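Local coordinates for protein hydroxylase (Rhodococcus sp., PDB 2OR0) that is a putative flavin-dependent hydroxylase of the acyl-CoA dehydrogenase fold, which probably binds a flavin and inserts one atom of molecular oxygen into its substrate, at residues Ser301-Thr315 with Gly337-Ala351. Sequence-based numbering, arbitrary orientation.
Sequences SAAEINASRVSLIET and GRRTQIAAAWRAVRA
Ser-308 OG donates to Ala-344 O at 2.8 Å, lying in the carbonyl plane on a lone pair, and that oxygen keeps its helical bond from Ala-348 N, so two donors share it. The same hydroxyl receives a bent bond from Arg-347 NH1 (3.3 Å, N-H...O 138°), with the hydroxyl well out of the guanidinium plane, so it links two residues of the facing helix. Ser-301 OG makes a similar bond to Ala-351 O (3.0 Å), but from a position tilted from the carbonyl plane.

Arg-347 starts out with CG anti to its own N (chi1 -169°) and bends at chi3, bringing its CG and CD against Glu-304 O before the guanidinium turns to Ser-308. Glu-304 crosses it almost perpendicularly; OE1 stays 4.6 Å from Arg-347 NE, too far for a salt bridge, and a water that bonds Arg-347 O donates a second, weak bond to Glu-304 OE1. Another water connects Thr-315 OG1 with Gly-337 O.

Van der Waals contacts are small: Ala-351 CB meets Ile-305 CG1 at 3.7 Å, Leu-312 CD1 lies along the Gln-341 methylenes, and the Thr-340 methyl CG2 rests against Ser-311 O.

Short side chains thus let the axes of 301-315 and 337-351 approach to 8.1 Å at 160°, a close antiparallel pairing; the segments belong to long helices 292-324 and 331-356 within the C-terminal helical bundle of the acyl-CoA dehydrogenase fold.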
loop_
_atom_site.group_PDB
_atom_site.type_symbol
_atom_site.label_atom_id
_atom_site.label_comp_id
_atom_site.label_asym_id
_atom_site.label_seq_id
_atom_site.Cartn_x
_atom_site.Cartn_y
_atom_site.Cartn_z
ATOM N N SER A 301 3.401 -6.442 23.054
ATOM C CA SER A 301 3.027 -6.393 21.642
ATOM C C SER A 301 2.447 -5.056 21.231
ATOM O O SER A 301 2.798 -4.547 20.157
ATOM C CB SER A 301 2.034 -7.519 21.288
ATOM O OG SER A 301 2.711 -8.768 21.335
ATOM N N ALA A 302 1.571 -4.490 22.075
ATOM C CA ALA A 302 1.027 -3.146 21.830
ATOM C C ALA A 302 2.124 -2.098 21.730
ATOM O O ALA A 302 1.992 -1.173 20.941
ATOM C CB ALA A 302 0.016 -2.743 22.920
ATOM N N ALA A 303 3.189 -2.232 22.539
ATOM C CA ALA A 303 4.297 -1.272 22.494
ATOM C C ALA A 303 5.057 -1.335 21.134
ATOM O O ALA A 303 5.391 -0.299 20.512
ATOM C CB ALA A 303 5.234 -1.471 23.673
ATOM N N GLU A 304 5.291 -2.548 20.661
ATOM C CA GLU A 304 5.949 -2.773 19.366
ATOM C C GLU A 304 5.143 -2.242 18.198
ATOM O O GLU A 304 5.698 -1.609 17.318
ATOM C CB GLU A 304 6.238 -4.268 19.142
ATOM C CG GLU A 304 7.116 -4.864 20.185
ATOM C CD GLU A 304 8.490 -4.215 20.223
ATOM O OE1 GLU A 304 9.304 -4.539 19.336
ATOM O OE2 GLU A 304 8.773 -3.416 21.153
ATOM N N ILE A 305 3.851 -2.533 18.174
ATOM C CA ILE A 305 2.969 -2.057 17.119
ATOM C C ILE A 305 2.926 -0.519 17.122
ATOM O O ILE A 305 2.960 0.124 16.058
ATOM C CB ILE A 305 1.538 -2.659 17.294
ATOM C CG1 ILE A 305 1.552 -4.202 17.035
ATOM C CG2 ILE A 305 0.516 -1.926 16.410
ATOM C CD1 ILE A 305 0.243 -4.916 17.436
ATOM N N ASN A 306 2.849 0.092 18.312
ATOM C CA ASN A 306 2.894 1.574 18.372
ATOM C C ASN A 306 4.221 2.092 17.844
ATOM O O ASN A 306 4.226 3.054 17.093
ATOM C CB ASN A 306 2.666 2.135 19.783
ATOM C CG ASN A 306 2.934 3.637 19.843
ATOM O OD1 ASN A 306 4.042 4.075 20.169
ATOM N ND2 ASN A 306 1.962 4.409 19.446
ATOM N N ALA A 307 5.340 1.459 18.225
ATOM C CA ALA A 307 6.646 1.876 17.722
ATOM C C ALA A 307 6.702 1.893 16.184
ATOM O O ALA A 307 7.378 2.758 15.595
ATOM C CB ALA A 307 7.776 1.055 18.287
ATOM N N SER A 308 5.970 0.975 15.552
ATOM C CA SER A 308 5.942 0.907 14.076
ATOM C C SER A 308 5.150 2.053 13.482
ATOM O O SER A 308 5.614 2.701 12.520
ATOM C CB SER A 308 5.360 -0.423 13.593
ATOM O OG SER A 308 6.211 -1.507 13.968
ATOM N N ARG A 309 3.953 2.280 14.025
ATOM C CA ARG A 309 3.086 3.381 13.594
ATOM C C ARG A 309 3.851 4.722 13.643
ATOM O O ARG A 309 3.916 5.430 12.631
ATOM C CB ARG A 309 1.817 3.453 14.453
ATOM C CG ARG A 309 1.029 4.792 14.311
ATOM C CD ARG A 309 -0.127 4.870 15.333
ATOM N NE ARG A 309 -1.345 4.191 14.852
ATOM C CZ ARG A 309 -2.351 4.798 14.233
ATOM N NH1 ARG A 309 -2.311 6.115 14.039
ATOM N NH2 ARG A 309 -3.403 4.096 13.829
ATOM N N VAL A 310 4.467 5.033 14.782
ATOM C CA VAL A 310 5.113 6.339 14.977
ATOM C C VAL A 310 6.346 6.481 14.118
ATOM O O VAL A 310 6.562 7.542 13.533
ATOM C CB VAL A 310 5.433 6.686 16.483
ATOM C CG1 VAL A 310 4.167 6.526 17.362
ATOM C CG2 VAL A 310 6.538 5.839 17.011
ATOM N N SER A 311 7.130 5.405 14.021
ATOM C CA SER A 311 8.341 5.400 13.205
ATOM C C SER A 311 8.095 5.664 11.737
ATOM O O SER A 311 8.803 6.446 11.123
ATOM C CB SER A 311 9.053 4.061 13.334
ATOM O OG SER A 311 9.625 4.016 14.608
ATOM N N LEU A 312 7.130 4.956 11.177
ATOM C CA LEU A 312 6.784 5.083 9.756
ATOM C C LEU A 312 6.360 6.523 9.423
ATOM O O LEU A 312 6.784 7.125 8.415
ATOM C CB LEU A 312 5.628 4.116 9.399
ATOM C CG LEU A 312 5.180 4.140 7.921
ATOM C CD1 LEU A 312 6.204 3.592 6.925
ATOM C CD2 LEU A 312 3.844 3.436 7.732
ATOM N N ILE A 313 5.490 7.043 10.271
ATOM C CA ILE A 313 4.921 8.365 10.080
ATOM C C ILE A 313 5.961 9.479 10.294
ATOM O O ILE A 313 5.944 10.485 9.581
ATOM C CB ILE A 313 3.653 8.532 10.934
ATOM C CG1 ILE A 313 2.635 7.443 10.585
ATOM C CG2 ILE A 313 2.974 9.917 10.699
ATOM C CD1 ILE A 313 1.260 7.625 11.318
ATOM N N GLU A 314 6.891 9.279 11.235
ATOM C CA GLU A 314 7.944 10.272 11.512
ATOM C C GLU A 314 8.823 10.552 10.278
ATOM O O GLU A 314 9.145 11.720 9.974
ATOM C CB GLU A 314 8.779 9.857 12.735
ATOM C CG GLU A 314 9.783 10.910 13.264
ATOM C CD GLU A 314 11.088 11.017 12.450
ATOM O OE1 GLU A 314 11.629 9.992 11.921
ATOM O OE2 GLU A 314 11.608 12.158 12.349
ATOM N N THR A 315 9.202 9.489 9.549
ATOM C CA THR A 315 9.933 9.669 8.298
ATOM C C THR A 315 9.230 10.639 7.329
ATOM O O THR A 315 9.870 11.549 6.785
ATOM C CB THR A 315 10.160 8.338 7.565
ATOM O OG1 THR A 315 10.865 7.429 8.433
ATOM C CG2 THR A 315 10.978 8.586 6.286
ATOM N N GLY A 337 15.114 6.008 5.512
ATOM C CA GLY A 337 13.672 5.959 5.548
ATOM C C GLY A 337 13.057 4.629 5.086
ATOM O O GLY A 337 12.003 4.192 5.607
ATOM N N ARG A 338 13.654 4.016 4.063
ATOM C CA ARG A 338 13.186 2.709 3.585
ATOM C C ARG A 338 13.451 1.677 4.661
ATOM O O ARG A 338 12.613 0.851 4.928
ATOM C CB ARG A 338 13.853 2.308 2.254
ATOM C CG ARG A 338 13.106 2.874 1.046
ATOM C CD ARG A 338 11.959 1.940 0.631
ATOM N NE ARG A 338 12.512 0.739 0.020
ATOM C CZ ARG A 338 12.000 -0.491 0.124
ATOM N NH1 ARG A 338 10.917 -0.727 0.863
ATOM N NH2 ARG A 338 12.606 -1.498 -0.511
ATOM N N ARG A 339 14.621 1.741 5.274
ATOM C CA ARG A 339 14.992 0.837 6.346
ATOM C C ARG A 339 13.962 0.872 7.492
ATOM O O ARG A 339 13.499 -0.169 7.977
ATOM C CB ARG A 339 16.376 1.213 6.869
ATOM C CG ARG A 339 16.809 0.358 8.038
ATOM C CD ARG A 339 18.255 0.593 8.423
ATOM N NE ARG A 339 18.447 1.901 9.050
ATOM C CZ ARG A 339 19.620 2.534 9.114
ATOM N NH1 ARG A 339 20.699 2.002 8.575
ATOM N NH2 ARG A 339 19.719 3.699 9.735
ATOM N N THR A 340 13.612 2.083 7.917
ATOM C CA THR A 340 12.622 2.284 8.982
ATOM C C THR A 340 11.272 1.713 8.615
ATOM O O THR A 340 10.620 1.068 9.418
ATOM C CB THR A 340 12.525 3.800 9.314
ATOM O OG1 THR A 340 13.678 4.130 10.072
ATOM C CG2 THR A 340 11.275 4.152 10.130
ATOM N N GLN A 341 10.871 1.918 7.372
ATOM C CA GLN A 341 9.588 1.494 6.887
ATOM C C GLN A 341 9.504 -0.044 6.829
ATOM O O GLN A 341 8.495 -0.649 7.245
ATOM C CB GLN A 341 9.367 2.134 5.500
ATOM C CG GLN A 341 8.195 1.575 4.689
ATOM C CD GLN A 341 8.700 0.536 3.677
ATOM O OE1 GLN A 341 9.663 0.794 2.949
ATOM N NE2 GLN A 341 8.059 -0.629 3.637
ATOM N N ILE A 342 10.558 -0.671 6.311
ATOM C CA ILE A 342 10.617 -2.121 6.253
ATOM C C ILE A 342 10.562 -2.686 7.686
ATOM O O ILE A 342 9.748 -3.548 7.966
ATOM C CB ILE A 342 11.914 -2.590 5.568
ATOM C CG1 ILE A 342 11.867 -2.335 4.069
ATOM C CG2 ILE A 342 12.176 -4.089 5.858
ATOM C CD1 ILE A 342 13.261 -2.294 3.435
ATOM N N ALA A 343 11.443 -2.202 8.567
ATOM C CA ALA A 343 11.462 -2.593 10.004
ATOM C C ALA A 343 10.113 -2.417 10.689
ATOM O O ALA A 343 9.740 -3.238 11.557
ATOM C CB ALA A 343 12.522 -1.789 10.751
ATOM N N ALA A 344 9.389 -1.352 10.330
ATOM C CA ALA A 344 8.071 -1.111 10.901
ATOM C C ALA A 344 7.073 -2.245 10.563
ATOM O O ALA A 344 6.310 -2.668 11.432
ATOM C CB ALA A 344 7.505 0.230 10.449
ATOM N N ALA A 345 7.058 -2.703 9.304
ATOM C CA ALA A 345 6.195 -3.841 8.927
ATOM C C ALA A 345 6.552 -5.103 9.736
ATOM O O ALA A 345 5.673 -5.749 10.305
ATOM C CB ALA A 345 6.274 -4.127 7.417
ATOM N N TRP A 346 7.837 -5.424 9.804
ATOM C CA TRP A 346 8.278 -6.638 10.451
ATOM C C TRP A 346 7.972 -6.648 11.974
ATOM O O TRP A 346 7.512 -7.661 12.517
ATOM C CB TRP A 346 9.772 -6.866 10.214
ATOM C CG TRP A 346 10.071 -7.444 8.818
ATOM C CD1 TRP A 346 10.034 -6.768 7.594
ATOM C CD2 TRP A 346 10.435 -8.803 8.509
ATOM N NE1 TRP A 346 10.397 -7.638 6.566
ATOM C CE2 TRP A 346 10.621 -8.885 7.098
ATOM C CE3 TRP A 346 10.644 -9.953 9.291
ATOM C CZ2 TRP A 346 11.003 -10.068 6.463
ATOM C CZ3 TRP A 346 11.019 -11.150 8.647
ATOM C CH2 TRP A 346 11.194 -11.186 7.249
ATOM N N ARG A 347 8.243 -5.515 12.627
ATOM C CA ARG A 347 8.012 -5.333 14.060
ATOM C C ARG A 347 6.543 -5.591 14.405
ATOM O O ARG A 347 6.242 -6.291 15.358
ATOM C CB ARG A 347 8.449 -3.907 14.502
ATOM C CG ARG A 347 8.512 -3.698 16.042
ATOM C CD ARG A 347 8.963 -2.258 16.397
ATOM N NE ARG A 347 10.223 -1.903 15.724
ATOM C CZ ARG A 347 10.338 -1.048 14.704
ATOM N NH1 ARG A 347 9.281 -0.403 14.221
ATOM N NH2 ARG A 347 11.518 -0.830 14.174
ATOM N N ALA A 348 5.653 -5.025 13.609
ATOM C CA ALA A 348 4.218 -5.078 13.839
ATOM C C ALA A 348 3.709 -6.493 13.608
ATOM O O ALA A 348 2.949 -7.031 14.418
ATOM C CB ALA A 348 3.529 -4.103 12.919
ATOM N N VAL A 349 4.168 -7.132 12.535
ATOM C CA VAL A 349 3.758 -8.522 12.295
ATOM C C VAL A 349 4.240 -9.486 13.385
ATOM O O VAL A 349 3.451 -10.316 13.860
ATOM C CB VAL A 349 4.110 -9.027 10.882
ATOM C CG1 VAL A 349 3.673 -10.489 10.732
ATOM C CG2 VAL A 349 3.413 -8.146 9.828
ATOM N N ARG A 350 5.508 -9.378 13.783
ATOM C CA ARG A 350 6.004 -10.216 14.861
ATOM C C ARG A 350 5.195 -10.041 16.164
ATOM O O ARG A 350 4.975 -11.017 16.896
ATOM C CB ARG A 350 7.477 -9.958 15.164
ATOM C CG ARG A 350 8.455 -10.590 14.139
ATOM C CD ARG A 350 9.899 -10.587 14.683
ATOM N NE ARG A 350 10.850 -11.048 13.666
ATOM C CZ ARG A 350 11.626 -10.241 12.945
ATOM N NH1 ARG A 350 11.570 -8.919 13.139
ATOM N NH2 ARG A 350 12.464 -10.754 12.028
ATOM N N ALA A 351 4.787 -8.811 16.454
ATOM C CA ALA A 351 3.984 -8.489 17.646
ATOM C C ALA A 351 2.587 -9.112 17.570
ATOM O O ALA A 351 2.042 -9.623 18.582
ATOM C CB ALA A 351 3.878 -6.971 17.793
HETATM O O HOH W 1 7.859 -7.037 17.472
HETATM O O HOH W 2 9.936 5.317 7.136
#